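Local coordinates for novel antigen receptor (Ginglymostoma cirratum, PDB 4Q97), which supplies the first constant domain of the shark antibody IgNAR, an immunoglobulin fold that probably links antigen recognition to the rest of the molecule, at residues H17-E22 with R27-V32; C33-Y38 with I43-Q48; T61-V64 with D70-C73; Q82-S85 with V89-C92; Q93-H96 with S101-R104. All coordinates share one frame; numbering follows the deposited sequence.

Contact 1 (H17-E22 with R27-V32); sequences HSATEE and RFVQLV
His17 and Leu31 are set against each other by their first torsions. In His17, chi1 of 87° holds CG between the backbone N and the carbonyl carbon and turns the imidazole aside toward Trp84, while CB, placed by the backbone, meets Leu31. Leu31 has CG anti to its carbonyl carbon (chi1 -60°), and from there its branch CD2 reaches the His17 CB at 3.5 Å. This is a non-hydrogen-bonded antiparallel pair, next to a hydrogen-bonded one formed by Ser18 and Gln30. Ser18 N donates to Gln30 O over 2.9 Å, an almost straight bond with 166° at the hydrogen. The return bond, from Gln30 N to Ser18 O, is longer at 3.3 Å. Gln30 O also receives a weak CA-H...O contact from His17. Where strand 12-18 ends, the Ala19 CB rests on Val29 CG2 at 3.6 Å, just before the short helix 21-25 that carries the chain across to strand 28-38, a connection familiar from antibody constant domains. The hydroxyl of Ser18 bonds to Gln23 of that helix. Two chemistries thus share one strand pair: His17 and Leu31 lie on the face turned toward Ile107 of the other sheet, Leu31 buried and His17 at the exposed margin, whereas the polar Ser18 and Gln30 lie at the interface with the second subunit of this assembly, packing on its Ser14 and Leu34.

Contact 2 (C33-Y38 with I43-Q48); sequences CLISGY and IAVSWQ
Tyr38, Ile35 and Cys33 project into the interior of an immunoglobulin beta sandwich, where they meet Ile43, just before strand 44-49, and Val45 and Trp47 on it. No hydrogen bond joins the two segments, so the fit is one of shape. At one end, Ile43 straddles the phenol, crossing it at about a right angle. Its CG2 sits over one ring face, offset toward the rim and 4.1 Å from the centroid of the Tyr38 ring, in a CH-pi contact, while CD1 runs out to the hydroxyl end. In the middle, Ile35 and Val45 meet tip to tip, the Ile35 CD1 standing 3.6 Å from Val45 CG2. The CD1 of Ile43 also comes within 4.3 Å of Ile35 CG2, linking these two pairs. At the far end the Trp47 indole reaches across to Cys33, whose CB sits against its six-membered part, 3.5 Å from Trp47 CZ2. Cys33 has SG anti to its backbone N (chi1 -176°), which sends the sulfur across to Cys92 in the disulfide that ties the sheets together. That sulfur approaches the indole obliquely, while Trp47 NE1 bonds to Ser75. The tightest touch is at the opposite end, with Tyr38 OH only 3.2 Å from Ile43 CD1.

Contact 3 (T61-V64 with D70-C73); sequences TSPV and DFSC
The carbonyl oxygen of Ser72 is gripped from the facing segment by Val64 N, in a hydrogen bond of 2.8 Å, and by the CA-H of Pro63, whose CA lies 3.2 Å from it. This belongs to the beta hairpin of strands 58-65 and 71-80, at the edge of one sheet of the immunoglobulin sandwich. The pattern is repeated at the other carbonyl of the rung. Val64 O accepts Ser72 N at 2.9 Å, and Phe71 CA approaches the same Val64 O to 3.1 Å. Val64 and Ser72 are therefore an antiparallel hydrogen-bonded pair in which each acceptor has a strong N-H donor and a weaker C-H one.

Just before Val64, Pro63 has no N-H to offer, but its ring adds apolar contacts. Its CB also meets Phe71 and Cys73, standing 4.2 Å from Phe71 CD1 and 4.1 Å from Cys73 CB. The Phe71 ring leans to this side because CG is anti to the carbonyl carbon (chi1 -67°). It also packs on Tyr38, and the backbone of Phe71 faces the G1 bulge of Gly37 and Tyr38. Val64 and Ser72 turn to the second subunit, packing against Thr60 and Leu76 of that chain, and Thr61 meets its own counterpart there. The hydroxyl of Thr61 reaches across to the facing strand, accepting a hydrogen bond from Ala74 N, and the same Thr61 OG1 lies 3.8 Å from Cys73 CB.

Contact 4 (Q82-S85 with V89-C92); sequences QEWS and VYSC
The connection between strands 71-80 and 89-96, which crosses from one sheet of the sandwich to the other, is pinned to the second of these strands where Glu83 and Trp84 meet the ring of Tyr90. The phenol hydroxyl donates a hydrogen bond to the backbone oxygen of the linker, Tyr90 OH to Glu83 O, at 3.1 Å. The approach is far from ideal: the donor lies above the carbonyl plane, 61° out of it, and not on a lone pair. Ser88 OG bonds to the same oxygen, which thus has two partners. Tyr90 is the tyrosine of the Tyr-x-Cys sequence common in immunoglobulin domains, its hydroxyl here tied to the preceding loop. The hydroxyl also presses on Glu83 CB, 3.2 Å from Tyr90 OH. Beyond that carbon the Glu83 chain bends away at chi2 (-89°), its carboxylate standing steeply to the phenol plane and forming a salt bridge to Lys49 through OE2. Trp84 touches the CD2 side of the ring. Its indole offers an edge, with Trp84 CZ3 3.9 Å from Tyr90 CD2, while its remaining neighbours include Val29, Leu31 and Ile107 of both sheets.

Contact 5 (Q93-H96 with S101-R104); sequences QVSH and SNQR
Gln93 leans across the hairpin of strands 89-96 and 101-108 toward Asn102 and Arg104. Its CB stands 3.7 Å from Gln103 O, and CG, anti to the backbone N (chi1 -171°), comes nearer still, 3.3 Å from the same Gln103 O. The chain then bends at CG and brings the terminal amide close to that of Asn102, which it crosses at a slant with the two planes only 10° apart. The tip touches a third residue, with Gln93 NE2 3.5 Å from Arg104 CD, so the aliphatic part of the arginine chain lies next to it. Beneath these polar groups runs regular antiparallel pairing. Val94 N bonds to Gln103 O at 2.7 Å, and Gln103 N returns to Val94 O at 2.8 Å. A second hydrogen-bonded pair, His96 with Ser101, repeats this near the turn. Water occupies both faces: one molecule gives a proton to Val94 O at 3.0 Å and accepts one from Ser101 OG at 2.9 Å, and another binds Ser95 OG. On the inner face Val94 packs on Val13, while both ring nitrogens of His96 bond to backbone oxygens, of Asn42 and Tyr39. The chemistry implies an edge of the sandwich in which the backbone ladder sets the register, amides gather on the face of Gln93, Asn102 and Arg104, and water reaches backbone oxygens from both faces.

Overall arrangement
The five contacts divide by their place in the sandwich. Contacts 1 and 2 are buried, and contacts 3, 4 and 5 partly buried. Contact 2 lies nearest the centre of the chain and joins the two sheets by side-chain packing, without a hydrogen bond, whereas contacts 1, 3 and 5 pair strands within a sheet through backbone bonds. Contacts 1 and 2 share strand 28-38, and contacts 4 and 5 share strand 89-96; the Cys33-Cys92 disulfide connects contact 2 with contact 4. Contact 4, toward the same end as contact 1, meets it where Leu31 CD1 lies 3.6 Å from Tyr90 CB. Contacts 1, 2 and 3 reach the second subunit; neither contact 4 nor contact 5 touches it.

Contact 1 (H17-E22 with R27-V32)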
# COMPACT_ATOMS: atom_id res chain seq x y z
N HIS A 17 -5.94 -2.48 -6.44
CA HIS A 17 -5.84 -3.92 -6.62
C HIS A 17 -4.58 -4.27 -7.40
O HIS A 17 -4.13 -3.49 -8.25
CB HIS A 17 -7.07 -4.47 -7.34
CG HIS A 17 -6.97 -4.43 -8.83
ND1 HIS A 17 -6.73 -3.27 -9.53
CD2 HIS A 17 -7.08 -5.41 -9.76
CE1 HIS A 17 -6.68 -3.54 -10.83
NE2 HIS A 17 -6.90 -4.83 -10.99
N SER A 18 -4.01 -5.42 -7.10
CA SER A 18 -3.01 -6.03 -7.98
C SER A 18 -3.30 -7.52 -8.13
O SER A 18 -3.58 -8.21 -7.15
CB SER A 18 -1.59 -5.80 -7.47
OG SER A 18 -1.40 -6.39 -6.19
N ALA A 19 -3.25 -7.98 -9.37
CA ALA A 19 -3.31 -9.40 -9.67
C ALA A 19 -2.19 -9.73 -10.65
O ALA A 19 -2.40 -9.77 -11.86
CB ALA A 19 -4.67 -9.78 -10.23
N THR A 20 -0.99 -9.94 -10.10
CA THR A 20 0.15 -10.38 -10.90
C THR A 20 0.20 -11.91 -10.89
O THR A 20 -0.78 -12.56 -10.55
CB THR A 20 1.49 -9.79 -10.39
OG1 THR A 20 1.81 -10.34 -9.11
CG2 THR A 20 1.41 -8.27 -10.29
N GLU A 21 1.36 -12.47 -11.24
CA GLU A 21 1.47 -13.90 -11.52
C GLU A 21 1.56 -14.78 -10.27
O GLU A 21 0.80 -15.74 -10.14
CB GLU A 21 2.61 -14.19 -12.50
CG GLU A 21 2.67 -13.26 -13.71
CD GLU A 21 1.42 -13.28 -14.58
OE1 GLU A 21 0.52 -14.12 -14.37
OE2 GLU A 21 1.34 -12.43 -15.50
N GLU A 22 2.48 -14.46 -9.36
CA GLU A 22 2.55 -15.15 -8.06
C GLU A 22 1.20 -15.07 -7.36
O GLU A 22 0.72 -16.06 -6.81
CB GLU A 22 3.64 -14.55 -7.17
CG GLU A 22 4.78 -15.51 -6.83
CD GLU A 22 5.66 -15.83 -8.02
OE1 GLU A 22 6.30 -14.90 -8.55
OE2 GLU A 22 5.71 -17.01 -8.43
N ARG A 27 -3.32 -18.34 -5.81
CA ARG A 27 -4.79 -18.29 -5.75
C ARG A 27 -5.33 -17.23 -4.79
O ARG A 27 -6.21 -17.51 -3.97
CB ARG A 27 -5.39 -19.68 -5.48
CG ARG A 27 -4.89 -20.78 -6.41
CD ARG A 27 -5.38 -20.60 -7.84
NE ARG A 27 -4.33 -20.88 -8.82
CZ ARG A 27 -4.16 -22.03 -9.47
NH1 ARG A 27 -4.97 -23.06 -9.24
NH2 ARG A 27 -3.17 -22.16 -10.34
N PHE A 28 -4.80 -16.02 -4.89
CA PHE A 28 -5.32 -14.88 -4.16
C PHE A 28 -5.19 -13.59 -4.97
O PHE A 28 -4.64 -13.57 -6.08
CB PHE A 28 -4.69 -14.77 -2.75
CG PHE A 28 -3.33 -14.12 -2.72
CD1 PHE A 28 -3.19 -12.78 -2.35
CD2 PHE A 28 -2.18 -14.86 -3.02
CE1 PHE A 28 -1.93 -12.18 -2.31
CE2 PHE A 28 -0.93 -14.26 -2.98
CZ PHE A 28 -0.80 -12.92 -2.62
N VAL A 29 -5.73 -12.51 -4.42
CA VAL A 29 -5.70 -11.22 -5.08
C VAL A 29 -5.48 -10.21 -3.97
O VAL A 29 -6.09 -10.31 -2.91
CB VAL A 29 -6.99 -10.98 -5.91
CG1 VAL A 29 -7.94 -10.01 -5.23
CG2 VAL A 29 -6.64 -10.50 -7.31
N GLN A 30 -4.57 -9.27 -4.20
CA GLN A 30 -4.17 -8.32 -3.16
C GLN A 30 -4.85 -6.97 -3.35
O GLN A 30 -4.77 -6.37 -4.43
CB GLN A 30 -2.65 -8.16 -3.12
CG GLN A 30 -2.10 -7.41 -1.91
CD GLN A 30 -1.79 -8.32 -0.73
OE1 GLN A 30 -2.22 -9.48 -0.68
NE2 GLN A 30 -1.04 -7.78 0.23
N LEU A 31 -5.53 -6.53 -2.30
CA LEU A 31 -6.15 -5.21 -2.27
C LEU A 31 -5.44 -4.37 -1.23
O LEU A 31 -5.13 -4.84 -0.14
CB LEU A 31 -7.64 -5.30 -1.94
CG LEU A 31 -8.55 -6.10 -2.87
CD1 LEU A 31 -10.00 -5.86 -2.48
CD2 LEU A 31 -8.33 -5.74 -4.33
N VAL A 32 -5.18 -3.11 -1.58
CA VAL A 32 -4.54 -2.18 -0.68
C VAL A 32 -5.49 -1.01 -0.40
O VAL A 32 -5.90 -0.29 -1.32
CB VAL A 32 -3.21 -1.64 -1.24
CG1 VAL A 32 -2.59 -0.62 -0.30
CG2 VAL A 32 -2.23 -2.78 -1.49

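Contact 2 (C33-Y38 with I43-Q48)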
# COMPACT_ATOMS: atom_id res chain seq x y z
N CYS A 33 -5.85 -0.84 0.86
CA CYS A 33 -6.54 0.36 1.27
C CYS A 33 -5.52 1.37 1.78
O CYS A 33 -5.07 1.31 2.93
CB CYS A 33 -7.61 0.05 2.33
SG CYS A 33 -8.61 1.47 2.82
N LEU A 34 -5.13 2.29 0.90
CA LEU A 34 -4.19 3.35 1.25
C LEU A 34 -4.88 4.51 1.93
O LEU A 34 -5.82 5.09 1.39
CB LEU A 34 -3.45 3.86 0.03
CG LEU A 34 -2.23 4.65 0.46
CD1 LEU A 34 -1.23 3.74 1.15
CD2 LEU A 34 -1.62 5.30 -0.76
N ILE A 35 -4.39 4.84 3.12
CA ILE A 35 -4.93 5.91 3.96
C ILE A 35 -3.78 6.87 4.31
O ILE A 35 -2.94 6.55 5.14
CB ILE A 35 -5.49 5.35 5.28
CG1 ILE A 35 -6.40 4.15 5.04
CG2 ILE A 35 -6.21 6.45 6.05
CD1 ILE A 35 -6.64 3.28 6.26
N SER A 36 -3.77 8.04 3.68
CA SER A 36 -2.65 8.98 3.82
C SER A 36 -3.12 10.40 4.07
O SER A 36 -4.19 10.80 3.61
CB SER A 36 -1.79 8.94 2.56
OG SER A 36 -2.58 9.20 1.42
N GLY A 37 -2.31 11.17 4.79
CA GLY A 37 -2.54 12.61 4.91
C GLY A 37 -3.48 13.02 6.03
O GLY A 37 -4.09 14.09 5.99
N TYR A 38 -3.58 12.16 7.04
CA TYR A 38 -4.44 12.42 8.18
C TYR A 38 -3.65 12.81 9.42
O TYR A 38 -2.54 12.32 9.66
CB TYR A 38 -5.36 11.23 8.45
CG TYR A 38 -4.63 9.94 8.77
CD1 TYR A 38 -4.40 9.56 10.09
CD2 TYR A 38 -4.18 9.10 7.75
CE1 TYR A 38 -3.73 8.39 10.39
CE2 TYR A 38 -3.51 7.92 8.05
CZ TYR A 38 -3.28 7.57 9.36
OH TYR A 38 -2.62 6.41 9.67
N ILE A 43 -7.31 6.46 13.66
CA ILE A 43 -8.24 6.04 12.63
C ILE A 43 -8.85 4.67 12.94
O ILE A 43 -8.25 3.87 13.68
CB ILE A 43 -7.58 5.98 11.23
CG1 ILE A 43 -6.18 5.36 11.33
CG2 ILE A 43 -7.55 7.36 10.59
CD1 ILE A 43 -5.54 5.03 10.00
N ALA A 44 -10.03 4.41 12.39
CA ALA A 44 -10.63 3.08 12.40
C ALA A 44 -10.78 2.57 10.96
O ALA A 44 -11.35 3.27 10.11
CB ALA A 44 -11.98 3.09 13.10
N VAL A 45 -10.25 1.38 10.70
CA VAL A 45 -10.33 0.76 9.37
C VAL A 45 -11.19 -0.50 9.42
O VAL A 45 -11.05 -1.32 10.32
CB VAL A 45 -8.94 0.36 8.81
CG1 VAL A 45 -9.03 0.03 7.32
CG2 VAL A 45 -7.92 1.46 9.05
N SER A 46 -12.08 -0.63 8.44
CA SER A 46 -12.94 -1.81 8.33
C SER A 46 -13.25 -2.15 6.88
O SER A 46 -13.53 -1.27 6.06
CB SER A 46 -14.24 -1.61 9.11
OG SER A 46 -14.91 -0.44 8.69
N TRP A 47 -13.18 -3.44 6.57
CA TRP A 47 -13.41 -3.96 5.23
C TRP A 47 -14.79 -4.56 5.10
O TRP A 47 -15.31 -5.14 6.06
CB TRP A 47 -12.39 -5.05 4.93
CG TRP A 47 -11.01 -4.56 4.71
CD1 TRP A 47 -10.04 -4.38 5.66
CD2 TRP A 47 -10.42 -4.18 3.46
NE1 TRP A 47 -8.89 -3.92 5.07
CE2 TRP A 47 -9.09 -3.79 3.72
CE3 TRP A 47 -10.89 -4.14 2.14
CZ2 TRP A 47 -8.22 -3.36 2.71
CZ3 TRP A 47 -10.02 -3.71 1.13
CH2 TRP A 47 -8.70 -3.33 1.43
N GLN A 48 -15.36 -4.44 3.90
CA GLN A 48 -16.62 -5.09 3.56
C GLN A 48 -16.55 -5.80 2.22
O GLN A 48 -15.77 -5.41 1.34
CB GLN A 48 -17.78 -4.09 3.52
CG GLN A 48 -18.41 -3.79 4.87
CD GLN A 48 -18.18 -2.36 5.32
OE1 GLN A 48 -19.10 -1.71 5.82
NE2 GLN A 48 -16.96 -1.86 5.15

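Contact 3 (T61-V64 with D70-C73)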
# COMPACT_ATOMS: atom_id res chain seq x y z
N THR A 61 -0.83 -1.93 8.32
CA THR A 61 0.52 -1.55 8.72
C THR A 61 0.46 -0.50 9.83
O THR A 61 -0.56 0.17 10.00
CB THR A 61 1.36 -1.00 7.54
OG1 THR A 61 0.87 0.28 7.13
CG2 THR A 61 1.34 -1.96 6.34
N SER A 62 1.55 -0.38 10.58
CA SER A 62 1.75 0.74 11.50
C SER A 62 1.96 1.99 10.64
O SER A 62 2.56 1.90 9.57
CB SER A 62 2.98 0.50 12.38
OG SER A 62 2.73 -0.46 13.39
N PRO A 63 1.45 3.14 11.11
CA PRO A 63 1.53 4.34 10.27
C PRO A 63 2.92 4.96 10.26
O PRO A 63 3.66 4.86 11.24
CB PRO A 63 0.55 5.29 10.96
CG PRO A 63 0.64 4.92 12.40
CD PRO A 63 0.81 3.42 12.41
N VAL A 64 3.27 5.59 9.14
CA VAL A 64 4.49 6.37 9.07
C VAL A 64 4.19 7.86 9.00
O VAL A 64 3.13 8.28 8.52
CB VAL A 64 5.39 5.99 7.87
CG1 VAL A 64 6.09 4.67 8.13
CG2 VAL A 64 4.58 5.94 6.57
N ASP A 70 2.46 14.33 8.49
CA ASP A 70 1.29 13.57 8.11
C ASP A 70 1.50 12.13 8.52
O ASP A 70 2.62 11.71 8.79
CB ASP A 70 1.16 13.58 6.60
CG ASP A 70 0.04 14.44 6.12
OD1 ASP A 70 -0.86 14.73 6.93
OD2 ASP A 70 0.06 14.79 4.93
N PHE A 71 0.41 11.38 8.52
CA PHE A 71 0.49 9.95 8.68
C PHE A 71 -0.08 9.26 7.45
O PHE A 71 -1.12 9.66 6.91
CB PHE A 71 -0.25 9.50 9.94
CG PHE A 71 0.39 9.97 11.21
CD1 PHE A 71 1.45 9.27 11.78
CD2 PHE A 71 -0.07 11.12 11.85
CE1 PHE A 71 2.03 9.70 12.96
CE2 PHE A 71 0.50 11.55 13.03
CZ PHE A 71 1.56 10.84 13.59
N SER A 72 0.64 8.24 6.99
CA SER A 72 0.13 7.32 5.99
C SER A 72 0.21 5.91 6.55
O SER A 72 1.13 5.58 7.30
CB SER A 72 0.95 7.40 4.71
OG SER A 72 0.84 8.68 4.10
N CYS A 73 -0.77 5.09 6.20
CA CYS A 73 -0.69 3.67 6.49
C CYS A 73 -1.42 2.91 5.40
O CYS A 73 -2.14 3.52 4.60
CB CYS A 73 -1.24 3.34 7.88
SG CYS A 73 -3.04 3.27 8.01

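Contact 4 (Q82-S85 with V89-C92)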
# COMPACT_ATOMS: atom_id res chain seq x y z
N GLN A 82 -11.03 -16.81 -6.55
CA GLN A 82 -12.41 -17.28 -6.67
C GLN A 82 -13.39 -16.14 -6.38
O GLN A 82 -14.26 -15.82 -7.20
CB GLN A 82 -12.64 -18.40 -5.65
CG GLN A 82 -13.68 -19.42 -6.04
CD GLN A 82 -13.25 -20.30 -7.20
OE1 GLN A 82 -12.06 -20.46 -7.48
NE2 GLN A 82 -14.23 -20.88 -7.89
N GLU A 83 -13.20 -15.52 -5.22
CA GLU A 83 -14.10 -14.49 -4.69
C GLU A 83 -13.98 -13.15 -5.41
O GLU A 83 -14.69 -12.20 -5.08
CB GLU A 83 -13.84 -14.32 -3.20
CG GLU A 83 -14.31 -15.49 -2.34
CD GLU A 83 -15.74 -15.33 -1.90
OE1 GLU A 83 -16.59 -16.15 -2.30
OE2 GLU A 83 -16.02 -14.37 -1.15
N TRP A 84 -13.08 -13.06 -6.39
CA TRP A 84 -12.81 -11.80 -7.07
C TRP A 84 -13.70 -11.54 -8.29
O TRP A 84 -14.09 -10.40 -8.52
CB TRP A 84 -11.32 -11.67 -7.40
CG TRP A 84 -10.93 -10.41 -8.14
CD1 TRP A 84 -10.41 -10.33 -9.40
CD2 TRP A 84 -11.04 -9.05 -7.67
NE1 TRP A 84 -10.19 -9.02 -9.75
CE2 TRP A 84 -10.57 -8.21 -8.71
CE3 TRP A 84 -11.50 -8.47 -6.48
CZ2 TRP A 84 -10.53 -6.81 -8.58
CZ3 TRP A 84 -11.47 -7.07 -6.36
CH2 TRP A 84 -10.98 -6.27 -7.41
N SER A 85 -14.02 -12.57 -9.06
CA SER A 85 -14.91 -12.39 -10.23
C SER A 85 -16.35 -12.87 -10.04
O SER A 85 -17.10 -13.00 -11.02
CB SER A 85 -14.31 -12.97 -11.51
OG SER A 85 -13.63 -11.96 -12.25
N VAL A 89 -18.08 -6.82 -4.66
CA VAL A 89 -17.60 -5.48 -4.37
C VAL A 89 -16.90 -5.49 -3.02
O VAL A 89 -17.48 -5.88 -2.01
CB VAL A 89 -18.72 -4.41 -4.38
CG1 VAL A 89 -19.89 -4.80 -3.48
CG2 VAL A 89 -18.17 -3.04 -4.00
N TYR A 90 -15.65 -5.06 -3.02
CA TYR A 90 -14.93 -4.89 -1.78
C TYR A 90 -14.79 -3.41 -1.48
O TYR A 90 -14.49 -2.61 -2.37
CB TYR A 90 -13.57 -5.57 -1.85
CG TYR A 90 -13.66 -7.08 -1.95
CD1 TYR A 90 -13.70 -7.87 -0.81
CD2 TYR A 90 -13.70 -7.71 -3.20
CE1 TYR A 90 -13.78 -9.25 -0.90
CE2 TYR A 90 -13.78 -9.08 -3.30
CZ TYR A 90 -13.82 -9.85 -2.14
OH TYR A 90 -13.89 -11.22 -2.23
N SER A 91 -15.03 -3.06 -0.23
CA SER A 91 -14.87 -1.70 0.23
C SER A 91 -14.08 -1.69 1.54
O SER A 91 -14.23 -2.59 2.36
CB SER A 91 -16.24 -1.03 0.43
OG SER A 91 -17.01 -1.68 1.43
N CYS A 92 -13.21 -0.69 1.69
CA CYS A 92 -12.67 -0.36 3.00
C CYS A 92 -13.29 0.97 3.44
O CYS A 92 -13.62 1.83 2.61
CB CYS A 92 -11.13 -0.28 3.00
SG CYS A 92 -10.47 1.10 2.06

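Contact 5 (Q93-H96 with S101-R104)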
# COMPACT_ATOMS: atom_id res chain seq x y z
N GLN A 93 -13.43 1.11 4.75
CA GLN A 93 -14.07 2.26 5.35
C GLN A 93 -13.11 2.83 6.38
O GLN A 93 -12.57 2.10 7.21
CB GLN A 93 -15.41 1.83 5.96
CG GLN A 93 -16.28 2.98 6.45
CD GLN A 93 -17.74 2.84 6.02
OE1 GLN A 93 -18.25 1.74 5.82
NE2 GLN A 93 -18.42 3.98 5.89
N VAL A 94 -12.88 4.14 6.30
CA VAL A 94 -11.93 4.83 7.18
C VAL A 94 -12.60 5.90 8.05
O VAL A 94 -13.27 6.81 7.54
CB VAL A 94 -10.76 5.46 6.39
CG1 VAL A 94 -9.69 5.96 7.35
CG2 VAL A 94 -10.17 4.47 5.39
N SER A 95 -12.41 5.78 9.36
CA SER A 95 -12.99 6.71 10.32
C SER A 95 -11.93 7.54 11.00
O SER A 95 -10.90 7.03 11.45
CB SER A 95 -13.81 5.96 11.38
OG SER A 95 -15.16 6.39 11.36
N HIS A 96 -12.20 8.84 11.10
CA HIS A 96 -11.30 9.80 11.71
C HIS A 96 -12.13 10.74 12.56
O HIS A 96 -12.69 11.72 12.07
CB HIS A 96 -10.51 10.54 10.62
CG HIS A 96 -9.35 11.33 11.14
ND1 HIS A 96 -8.32 10.75 11.85
CD2 HIS A 96 -9.04 12.64 11.03
CE1 HIS A 96 -7.43 11.68 12.17
NE2 HIS A 96 -7.84 12.83 11.68
N SER A 101 -14.94 12.38 10.28
CA SER A 101 -14.91 11.91 8.91
C SER A 101 -15.16 10.41 8.82
O SER A 101 -14.56 9.62 9.55
CB SER A 101 -13.57 12.25 8.26
OG SER A 101 -13.62 12.09 6.85
N ASN A 102 -16.06 10.04 7.91
CA ASN A 102 -16.28 8.64 7.57
C ASN A 102 -16.13 8.47 6.08
O ASN A 102 -16.91 9.02 5.30
CB ASN A 102 -17.66 8.16 8.02
CG ASN A 102 -17.89 6.69 7.72
OD1 ASN A 102 -19.02 6.27 7.47
ND2 ASN A 102 -16.82 5.90 7.74
N GLN A 103 -15.12 7.71 5.68
CA GLN A 103 -14.83 7.54 4.27
C GLN A 103 -14.88 6.09 3.82
O GLN A 103 -14.65 5.18 4.61
CB GLN A 103 -13.49 8.17 3.92
CG GLN A 103 -13.63 9.62 3.52
CD GLN A 103 -12.33 10.19 3.03
OE1 GLN A 103 -11.43 10.45 3.83
NE2 GLN A 103 -12.21 10.40 1.73
N ARG A 104 -15.20 5.91 2.55
CA ARG A 104 -15.27 4.59 1.93
C ARG A 104 -14.96 4.65 0.44
O ARG A 104 -15.37 5.58 -0.27
CB ARG A 104 -16.65 3.96 2.17
CG ARG A 104 -17.82 4.82 1.73
CD ARG A 104 -19.08 4.43 2.47
NE ARG A 104 -19.92 5.60 2.75
CZ ARG A 104 -20.97 5.98 2.02
NH1 ARG A 104 -21.65 7.06 2.38
NH2 ARG A 104 -21.34 5.29 0.95
O HOH W 1 -12.31 9.51 6.75
O HOH W 2 -17.06 8.36 11.22